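Local coordinates for selenium-binding protein (Sulfolobus tokodaii, PDB 2ECE) that is of unknown function but, as a beta-propeller of the selenium-binding protein family, may bind selenium, at residues A[191-195]-A[253-258]; A[268-272]-A[322-328]; A[279-284]-A[295-301]. One frame throughout, in Å; residues are numbered along the deposited sequence.

In the fold
All three contacts involve one propeller blade, which starts with strand 250-258. Contact 1 joins its first strand to the first strand of the preceding blade. Contact 2 joins its second strand to the linker and first strand of the next blade. Both are buried near the chain centre, and R257 joins them by a salt bridge to D325. Contact 1 is charged, with two bridging waters; contact 2 is mostly apolar, with one side-chain amide to backbone hydrogen bond. Contact 3 lies farther out, its centre about 18 Å from the centre of the chain. It is a hairpin held by backbone bonds, with some side chains at the surface. M271 and S281 link contacts 2 and 3 by backbone.

Contact 1 (A[191-195]-A[253-258]); sequences YDFWW and ALELRP
Polar links centre on D192. Its OD2 accepts the backbone N-H of L256 at 2.8 Å in a nearly straight bond (170°), using the anti lone pair. The same D192 OD2 forms a longer salt bridge to R257 NH1, 3.5 Å away in the guanidinium plane. CG of D192 is anti to the backbone N (chi1 -173°), which carries the carboxylate across to strand 253-258. NH1 and NH2 of R257 both donate to the single oxygen OE1 of E255, R257 NH1 at 2.9 Å. Water 1 joins Y191 OH to E255 OE2, and water 2 joins E255 OE1 to D192 OD1, the latter link weak. T142 holds D192 OD1, and H75 holds E255 OE2.

Apolar contacts flank this network. L254 CD2 sits over the face of the Y191 ring, 3.5 Å from its centroid and 6° off the normal, a CH-pi contact. W194 CE3 meets P258 CD at 3.5 Å, while H144 stacks on the W194 ring.

Two carboxylates thus approach closely inside the propeller, with D192 OD2 3.5 Å from E255 OE1. R257 probably offsets their repulsion, and its further salt bridge to D325 extends the buried charge network towards the next blade.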
loop_
_atom_site.group_PDB
_atom_site.type_symbol
_atom_site.label_atom_id
_atom_site.label_comp_id
_atom_site.label_asym_id
_atom_site.label_seq_id
_atom_site.Cartn_x
_atom_site.Cartn_y
_atom_site.Cartn_z
ATOM N N TYR A 191 0.615 9.717 5.715
ATOM C CA TYR A 191 0.182 8.329 5.510
ATOM C C TYR A 191 1.037 7.662 4.433
ATOM O O TYR A 191 1.960 6.906 4.736
ATOM C CB TYR A 191 -1.268 8.272 5.057
ATOM C CG TYR A 191 -1.778 6.858 4.864
ATOM C CD1 TYR A 191 -1.914 6.283 3.594
ATOM C CD2 TYR A 191 -2.057 6.065 5.974
ATOM C CE1 TYR A 191 -2.313 4.938 3.449
ATOM C CE2 TYR A 191 -2.449 4.738 5.845
ATOM C CZ TYR A 191 -2.575 4.181 4.586
ATOM O OH TYR A 191 -2.965 2.870 4.480
ATOM N N ASP A 192 0.860 8.116 3.199
ATOM C CA ASP A 192 1.590 7.522 2.079
ATOM C C ASP A 192 2.319 8.626 1.332
ATOM O O ASP A 192 2.151 9.806 1.630
ATOM C CB ASP A 192 0.629 6.772 1.128
ATOM C CG ASP A 192 1.367 6.000 0.040
ATOM O OD1 ASP A 192 2.407 5.375 0.353
ATOM O OD2 ASP A 192 0.902 6.004 -1.121
ATOM N N PHE A 193 3.146 8.238 0.374
ATOM C CA PHE A 193 3.886 9.201 -0.424
ATOM C C PHE A 193 4.501 8.486 -1.603
ATOM O O PHE A 193 4.663 7.273 -1.588
ATOM C CB PHE A 193 5.031 9.838 0.383
ATOM C CG PHE A 193 6.246 8.937 0.547
ATOM C CD1 PHE A 193 6.274 7.941 1.524
ATOM C CD2 PHE A 193 7.351 9.075 -0.292
ATOM C CE1 PHE A 193 7.387 7.094 1.662
ATOM C CE2 PHE A 193 8.470 8.234 -0.162
ATOM C CZ PHE A 193 8.486 7.242 0.817
ATOM N N TRP A 194 4.814 9.250 -2.637
ATOM C CA TRP A 194 5.517 8.721 -3.787
ATOM C C TRP A 194 6.066 9.899 -4.572
ATOM O O TRP A 194 6.095 11.021 -4.064
ATOM C CB TRP A 194 4.662 7.799 -4.672
ATOM C CG TRP A 194 5.557 6.729 -5.267
ATOM C CD1 TRP A 194 6.925 6.769 -5.324
ATOM C CD2 TRP A 194 5.172 5.475 -5.861
ATOM N NE1 TRP A 194 7.413 5.626 -5.909
ATOM C CE2 TRP A 194 6.365 4.814 -6.248
ATOM C CE3 TRP A 194 3.942 4.844 -6.101
ATOM C CZ2 TRP A 194 6.367 3.557 -6.865
ATOM C CZ3 TRP A 194 3.944 3.584 -6.722
ATOM C CH2 TRP A 194 5.150 2.959 -7.093
ATOM N N TRP A 195 6.494 9.674 -5.805
ATOM C CA TRP A 195 7.100 10.764 -6.538
ATOM C C TRP A 195 7.146 10.561 -8.045
ATOM O O TRP A 195 6.779 9.508 -8.569
ATOM C CB TRP A 195 8.539 10.938 -6.012
ATOM C CG TRP A 195 9.311 9.600 -5.903
ATOM C CD1 TRP A 195 9.364 8.611 -6.843
ATOM C CD2 TRP A 195 10.123 9.135 -4.797
ATOM N NE1 TRP A 195 10.145 7.565 -6.403
ATOM C CE2 TRP A 195 10.622 7.858 -5.154
ATOM C CE3 TRP A 195 10.473 9.670 -3.549
ATOM C CZ2 TRP A 195 11.455 7.107 -4.304
ATOM C CZ3 TRP A 195 11.308 8.917 -2.697
ATOM C CH2 TRP A 195 11.785 7.649 -3.086
ATOM N N ALA A 253 -7.181 10.416 3.097
ATOM C CA ALA A 253 -6.552 10.530 1.789
ATOM C C ALA A 253 -5.413 9.509 1.919
ATOM O O ALA A 253 -4.354 9.856 2.462
ATOM C CB ALA A 253 -6.004 11.951 1.591
ATOM N N LEU A 254 -5.594 8.290 1.410
ATOM C CA LEU A 254 -4.607 7.257 1.569
ATOM C C LEU A 254 -3.549 7.158 0.428
ATOM O O LEU A 254 -2.526 7.855 0.456
ATOM C CB LEU A 254 -5.373 5.871 1.818
ATOM C CG LEU A 254 -6.228 5.982 3.113
ATOM C CD1 LEU A 254 -6.583 4.574 3.503
ATOM C CD2 LEU A 254 -5.503 6.669 4.290
ATOM N N GLU A 255 -3.664 6.021 -0.297
ATOM C CA GLU A 255 -2.726 5.590 -1.329
ATOM C C GLU A 255 -2.497 6.441 -2.539
ATOM O O GLU A 255 -3.436 6.750 -3.299
ATOM C CB GLU A 255 -3.071 4.146 -1.787
ATOM C CG GLU A 255 -3.131 3.071 -0.695
ATOM C CD GLU A 255 -1.792 2.786 -0.024
ATOM O OE1 GLU A 255 -0.749 2.892 -0.696
ATOM O OE2 GLU A 255 -1.781 2.432 1.176
ATOM N N LEU A 256 -1.226 6.779 -2.748
ATOM C CA LEU A 256 -0.826 7.672 -3.844
ATOM C C LEU A 256 -0.213 6.901 -4.981
ATOM O O LEU A 256 0.764 6.179 -4.776
ATOM C CB LEU A 256 0.185 8.727 -3.349
ATOM C CG LEU A 256 -0.400 9.916 -2.590
ATOM C CD1 LEU A 256 0.676 10.613 -1.777
ATOM C CD2 LEU A 256 -1.040 10.867 -3.589
ATOM N N ARG A 257 -0.762 7.045 -6.183
ATOM C CA ARG A 257 -0.234 6.293 -7.308
ATOM C C ARG A 257 0.015 7.124 -8.561
ATOM O O ARG A 257 -0.890 7.351 -9.361
ATOM C CB ARG A 257 -1.177 5.134 -7.655
ATOM C CG ARG A 257 -1.381 4.113 -6.532
ATOM C CD ARG A 257 -0.130 3.257 -6.271
ATOM N NE ARG A 257 -0.401 2.200 -5.291
ATOM C CZ ARG A 257 -0.397 2.368 -3.972
ATOM N NH1 ARG A 257 -0.118 3.553 -3.446
ATOM N NH2 ARG A 257 -0.704 1.354 -3.176
ATOM N N PRO A 258 1.250 7.618 -8.725
ATOM C CA PRO A 258 1.604 8.418 -9.903
ATOM C C PRO A 258 1.531 7.457 -11.098
ATOM O O PRO A 258 1.675 6.244 -10.913
ATOM C CB PRO A 258 3.060 8.813 -9.632
ATOM C CG PRO A 258 3.171 8.775 -8.124
ATOM C CD PRO A 258 2.370 7.549 -7.767
HETATM O O HOH W 1 -3.934 1.713 2.432
HETATM O O HOH W 2 1.725 2.688 0.052
#

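Contact 2 (A[268-272]-A[322-328]); sequences FINMV and LVTDIDI
F268 turns the edge of its ring to I328, with CD1 3.6 Å from the CD1 methyl of that residue. The two side chains cross at about a right angle. Nearer the backbone, F268 CB lies 4.0 Å from I326 CD1. This methyl also reaches the peptide between F268 and I269. I326 CG1 stands between its backbone N and carbonyl carbon (chi1 54°), and from there the chain extends to its CD1.

N270 makes the direct hydrogen bond between the segments. Its ND2 donates to V323 O at 2.9 Å, with an angle of 157° at the hydrogen. The acceptor lies in the amide plane of N270, but the donor stands above the carbonyl plane of V323. N270 ND2 is also 3.3 Å from T324 O. Closer to the backbone, N270 CB packs on I326 CG2 at 4.1 Å. The other end of the amide, OD1, lies near the backbone N of E255.

V272 closes the far end. Its CG1 methyl meets L322 CD2 at 3.9 Å, and its CG2 methyl lies 3.4 Å from V323 O. Water 3 donates to V272 O and accepts from L322 N, so it links the two backbones.

Strands 268-272 and 326-328 run roughly antiparallel (164°). They belong to successive blades and are not paired as neighbours in one sheet; side chains and a water make the join. Strand 266-274 lies between strands 250-258 and 280-288 of its own sheet. V323 and I326 also pack on strand 334-339, the second strand of the next blade.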
loop_
_atom_site.group_PDB
_atom_site.type_symbol
_atom_site.label_atom_id
_atom_site.label_comp_id
_atom_site.label_asym_id
_atom_site.label_seq_id
_atom_site.Cartn_x
_atom_site.Cartn_y
_atom_site.Cartn_z
ATOM N N PHE A 268 -3.242 8.971 -9.195
ATOM C CA PHE A 268 -4.495 8.856 -8.452
ATOM C C PHE A 268 -4.306 8.736 -6.946
ATOM O O PHE A 268 -3.190 8.534 -6.448
ATOM C CB PHE A 268 -5.287 7.630 -8.922
ATOM C CG PHE A 268 -5.630 7.646 -10.387
ATOM C CD1 PHE A 268 -4.716 7.199 -11.338
ATOM C CD2 PHE A 268 -6.876 8.110 -10.814
ATOM C CE1 PHE A 268 -5.038 7.211 -12.701
ATOM C CE2 PHE A 268 -7.212 8.127 -12.175
ATOM C CZ PHE A 268 -6.288 7.677 -13.119
ATOM N N ILE A 269 -5.422 8.880 -6.234
ATOM C CA ILE A 269 -5.463 8.734 -4.784
ATOM C C ILE A 269 -6.901 8.431 -4.388
ATOM O O ILE A 269 -7.850 8.935 -5.002
ATOM C CB ILE A 269 -4.991 9.999 -4.023
ATOM C CG1 ILE A 269 -4.954 9.697 -2.519
ATOM C CG2 ILE A 269 -5.929 11.164 -4.284
ATOM C CD1 ILE A 269 -4.354 10.809 -1.665
ATOM N N ASN A 270 -7.055 7.586 -3.377
ATOM C CA ASN A 270 -8.374 7.220 -2.897
ATOM C C ASN A 270 -8.747 7.959 -1.614
ATOM O O ASN A 270 -7.915 8.140 -0.716
ATOM C CB ASN A 270 -8.442 5.705 -2.657
ATOM C CG ASN A 270 -7.404 5.212 -1.643
ATOM O OD1 ASN A 270 -6.208 5.486 -1.770
ATOM N ND2 ASN A 270 -7.860 4.469 -0.643
ATOM N N MET A 271 -9.992 8.421 -1.564
ATOM C CA MET A 271 -10.544 9.078 -0.389
ATOM C C MET A 271 -11.482 7.995 0.106
ATOM O O MET A 271 -12.446 7.650 -0.577
ATOM C CB MET A 271 -11.336 10.333 -0.764
ATOM C CG MET A 271 -10.481 11.538 -1.106
ATOM S SD MET A 271 -9.146 11.854 0.096
ATOM C CE MET A 271 -10.066 12.177 1.588
ATOM N N VAL A 272 -11.192 7.447 1.281
ATOM C CA VAL A 272 -11.982 6.346 1.826
ATOM C C VAL A 272 -13.461 6.578 2.131
ATOM O O VAL A 272 -14.305 5.767 1.746
ATOM C CB VAL A 272 -11.321 5.769 3.104
ATOM C CG1 VAL A 272 -12.141 4.594 3.632
ATOM C CG2 VAL A 272 -9.896 5.316 2.793
ATOM N N LEU A 322 -15.699 1.570 1.261
ATOM C CA LEU A 322 -14.409 1.619 1.949
ATOM C C LEU A 322 -13.272 1.222 1.020
ATOM O O LEU A 322 -12.635 0.180 1.204
ATOM C CB LEU A 322 -14.400 0.705 3.178
ATOM C CG LEU A 322 -15.377 1.030 4.312
ATOM C CD1 LEU A 322 -15.243 -0.022 5.413
ATOM C CD2 LEU A 322 -15.092 2.423 4.854
ATOM N N VAL A 323 -13.034 2.047 0.008
ATOM C CA VAL A 323 -11.948 1.795 -0.933
ATOM C C VAL A 323 -10.676 2.184 -0.192
ATOM O O VAL A 323 -10.415 3.370 0.016
ATOM C CB VAL A 323 -12.106 2.653 -2.204
ATOM C CG1 VAL A 323 -10.885 2.486 -3.108
ATOM C CG2 VAL A 323 -13.377 2.227 -2.956
ATOM N N THR A 324 -9.898 1.180 0.212
ATOM C CA THR A 324 -8.670 1.407 0.972
ATOM C C THR A 324 -7.350 1.321 0.197
ATOM O O THR A 324 -6.334 1.849 0.653
ATOM C CB THR A 324 -8.589 0.433 2.157
ATOM O OG1 THR A 324 -8.744 -0.907 1.678
ATOM C CG2 THR A 324 -9.680 0.736 3.178
ATOM N N ASP A 325 -7.348 0.647 -0.949
ATOM C CA ASP A 325 -6.132 0.543 -1.747
ATOM C C ASP A 325 -6.403 0.675 -3.246
ATOM O O ASP A 325 -7.498 0.361 -3.725
ATOM C CB ASP A 325 -5.415 -0.791 -1.480
ATOM C CG ASP A 325 -4.009 -0.829 -2.080
ATOM O OD1 ASP A 325 -3.275 0.159 -1.903
ATOM O OD2 ASP A 325 -3.628 -1.838 -2.713
ATOM N N ILE A 326 -5.398 1.163 -3.971
ATOM C CA ILE A 326 -5.472 1.310 -5.423
ATOM C C ILE A 326 -4.103 0.946 -5.984
ATOM O O ILE A 326 -3.087 1.051 -5.284
ATOM C CB ILE A 326 -5.815 2.760 -5.868
ATOM C CG1 ILE A 326 -4.839 3.755 -5.235
ATOM C CG2 ILE A 326 -7.251 3.087 -5.517
ATOM C CD1 ILE A 326 -4.869 5.139 -5.870
ATOM N N ASP A 327 -4.076 0.519 -7.240
ATOM C CA ASP A 327 -2.822 0.146 -7.875
ATOM C C ASP A 327 -3.023 0.236 -9.387
ATOM O O ASP A 327 -4.081 -0.119 -9.893
ATOM C CB ASP A 327 -2.439 -1.273 -7.454
ATOM C CG ASP A 327 -0.939 -1.496 -7.439
ATOM O OD1 ASP A 327 -0.183 -0.502 -7.430
ATOM O OD2 ASP A 327 -0.513 -2.669 -7.417
ATOM N N ILE A 328 -2.005 0.716 -10.093
ATOM C CA ILE A 328 -2.077 0.886 -11.543
ATOM C C ILE A 328 -1.159 -0.086 -12.278
ATOM O O ILE A 328 -0.011 -0.297 -11.871
ATOM C CB ILE A 328 -1.663 2.324 -11.937
ATOM C CG1 ILE A 328 -2.510 3.341 -11.170
ATOM C CG2 ILE A 328 -1.805 2.519 -13.440
ATOM C CD1 ILE A 328 -2.020 4.766 -11.321
HETATM O O HOH W 3 -16.601 4.303 2.018
#

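Contact 3 (A[279-284]-A[295-301]); sequences SSSIWL and EKVIEIP
E295 pairs with L284 in an antiparallel beta hairpin that contains a classic bulge. The two residues exchange backbone hydrogen bonds, L284 N reaching E295 O at 2.8 Å. K296 CB follows, packed against one face of the W283 indole 3.8 Å from the six-membered ring's centroid, 9° off the normal, a CH-pi contact. W283 NE1 donates to S281 OG, which helps to fix the ring's turn. An alanine in place of W283 would take away this cover and is likely to leave the K296 chain freer and S281 OG without its indole donor. V297 and I298 form the bulge opposite I282. V297 N bonds to I282 O at 2.9 Å, while I298 N bonds only weakly to the same oxygen. V297 CG1 packs on L284 CB. I298 runs alongside I282 on one face of the hairpin, CB of I298 3.7 Å from CB of I282; both pack on L335 of the next blade. With K296 CG anti to the backbone N (chi1 -179°) and a bend at chi3 (62°), NZ reaches E299 OE1 in a salt bridge on the same face. I300 exchanges backbone bonds with S280. Just before P301, I300 O lies 3.1 Å from S279 CB.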
loop_
_atom_site.group_PDB
_atom_site.type_symbol
_atom_site.label_atom_id
_atom_site.label_comp_id
_atom_site.label_asym_id
_atom_site.label_seq_id
_atom_site.Cartn_x
_atom_site.Cartn_y
_atom_site.Cartn_z
ATOM N N SER A 279 -19.718 7.496 0.849
ATOM C CA SER A 279 -19.168 7.007 -0.409
ATOM C C SER A 279 -17.646 7.117 -0.422
ATOM O O SER A 279 -17.053 7.805 0.412
ATOM C CB SER A 279 -19.726 7.805 -1.585
ATOM O OG SER A 279 -19.267 9.143 -1.546
ATOM N N SER A 280 -17.026 6.416 -1.364
ATOM C CA SER A 280 -15.578 6.462 -1.544
ATOM C C SER A 280 -15.392 7.157 -2.882
ATOM O O SER A 280 -16.289 7.131 -3.733
ATOM C CB SER A 280 -14.973 5.050 -1.605
ATOM O OG SER A 280 -14.923 4.449 -0.319
ATOM N N SER A 281 -14.248 7.799 -3.072
ATOM C CA SER A 281 -14.001 8.473 -4.332
ATOM C C SER A 281 -12.535 8.396 -4.704
ATOM O O SER A 281 -11.662 8.341 -3.833
ATOM C CB SER A 281 -14.454 9.937 -4.263
ATOM O OG SER A 281 -13.908 10.607 -3.141
ATOM N N ILE A 282 -12.279 8.354 -6.006
ATOM C CA ILE A 282 -10.919 8.314 -6.519
ATOM C C ILE A 282 -10.675 9.668 -7.158
ATOM O O ILE A 282 -11.517 10.175 -7.903
ATOM C CB ILE A 282 -10.743 7.212 -7.573
ATOM C CG1 ILE A 282 -11.041 5.847 -6.943
ATOM C CG2 ILE A 282 -9.334 7.257 -8.141
ATOM C CD1 ILE A 282 -10.250 5.563 -5.667
ATOM N N TRP A 283 -9.528 10.260 -6.854
ATOM C CA TRP A 283 -9.199 11.565 -7.386
ATOM C C TRP A 283 -7.954 11.532 -8.250
ATOM O O TRP A 283 -6.990 10.834 -7.940
ATOM C CB TRP A 283 -9.002 12.557 -6.241
ATOM C CG TRP A 283 -10.256 12.855 -5.476
ATOM C CD1 TRP A 283 -10.967 11.995 -4.686
ATOM C CD2 TRP A 283 -10.941 14.110 -5.421
ATOM N NE1 TRP A 283 -12.053 12.641 -4.140
ATOM C CE2 TRP A 283 -12.061 13.939 -4.577
ATOM C CE3 TRP A 283 -10.719 15.363 -6.007
ATOM C CZ2 TRP A 283 -12.958 14.980 -4.300
ATOM C CZ3 TRP A 283 -11.616 16.403 -5.730
ATOM C CH2 TRP A 283 -12.719 16.199 -4.886
ATOM N N LEU A 284 -7.995 12.293 -9.339
ATOM C CA LEU A 284 -6.874 12.394 -10.262
ATOM C C LEU A 284 -6.166 13.717 -10.011
ATOM O O LEU A 284 -6.768 14.780 -10.159
ATOM C CB LEU A 284 -7.375 12.363 -11.713
ATOM C CG LEU A 284 -6.367 12.608 -12.844
ATOM C CD1 LEU A 284 -5.374 11.463 -12.896
ATOM C CD2 LEU A 284 -7.104 12.729 -14.182
ATOM N N GLU A 295 -9.102 16.383 -9.455
ATOM C CA GLU A 295 -10.513 16.220 -9.779
ATOM C C GLU A 295 -11.018 14.828 -9.427
ATOM O O GLU A 295 -10.292 13.842 -9.562
ATOM C CB GLU A 295 -10.734 16.469 -11.273
ATOM C CG GLU A 295 -10.869 17.933 -11.653
ATOM C CD GLU A 295 -10.726 18.154 -13.142
ATOM O OE1 GLU A 295 -11.089 17.238 -13.916
ATOM O OE2 GLU A 295 -10.258 19.244 -13.535
ATOM N N LYS A 296 -12.268 14.753 -8.978
ATOM C CA LYS A 296 -12.869 13.473 -8.633
ATOM C C LYS A 296 -13.241 12.780 -9.937
ATOM O O LYS A 296 -13.973 13.338 -10.755
ATOM C CB LYS A 296 -14.113 13.681 -7.761
ATOM C CG LYS A 296 -14.795 12.387 -7.341
ATOM C CD LYS A 296 -15.766 12.598 -6.167
ATOM C CE LYS A 296 -16.914 13.541 -6.508
ATOM N NZ LYS A 296 -17.881 13.652 -5.373
ATOM N N VAL A 297 -12.737 11.567 -10.139
ATOM C CA VAL A 297 -13.024 10.840 -11.371
ATOM C C VAL A 297 -13.838 9.567 -11.178
ATOM O O VAL A 297 -14.390 9.025 -12.138
ATOM C CB VAL A 297 -11.719 10.506 -12.129
ATOM C CG1 VAL A 297 -11.067 11.798 -12.604
ATOM C CG2 VAL A 297 -10.764 9.737 -11.226
ATOM N N ILE A 298 -13.909 9.087 -9.940
ATOM C CA ILE A 298 -14.679 7.888 -9.619
ATOM C C ILE A 298 -15.341 8.070 -8.258
ATOM O O ILE A 298 -14.715 8.543 -7.313
ATOM C CB ILE A 298 -13.797 6.621 -9.519
ATOM C CG1 ILE A 298 -13.140 6.304 -10.860
ATOM C CG2 ILE A 298 -14.651 5.438 -9.082
ATOM C CD1 ILE A 298 -12.131 5.166 -10.779
ATOM N N GLU A 299 -16.609 7.692 -8.161
ATOM C CA GLU A 299 -17.324 7.789 -6.898
ATOM C C GLU A 299 -18.155 6.531 -6.761
ATOM O O GLU A 299 -18.916 6.176 -7.663
ATOM C CB GLU A 299 -18.232 9.024 -6.856
ATOM C CG GLU A 299 -18.870 9.260 -5.484
ATOM C CD GLU A 299 -19.761 10.492 -5.435
ATOM O OE1 GLU A 299 -19.326 11.569 -5.893
ATOM O OE2 GLU A 299 -20.896 10.387 -4.927
ATOM N N ILE A 300 -17.989 5.846 -5.637
ATOM C CA ILE A 300 -18.721 4.619 -5.379
ATOM C C ILE A 300 -19.606 4.828 -4.160
ATOM O O ILE A 300 -19.121 5.163 -3.082
ATOM C CB ILE A 300 -17.754 3.440 -5.123
ATOM C CG1 ILE A 300 -16.859 3.235 -6.352
ATOM C CG2 ILE A 300 -18.545 2.172 -4.819
ATOM C CD1 ILE A 300 -15.782 2.193 -6.163
ATOM N N PRO A 301 -20.928 4.647 -4.323
ATOM C CA PRO A 301 -21.877 4.822 -3.220
ATOM C C PRO A 301 -21.952 3.629 -2.268
ATOM O O PRO A 301 -21.568 2.507 -2.613
ATOM C CB PRO A 301 -23.197 5.057 -3.947
ATOM C CG PRO A 301 -23.068 4.128 -5.117
ATOM C CD PRO A 301 -21.645 4.416 -5.592
#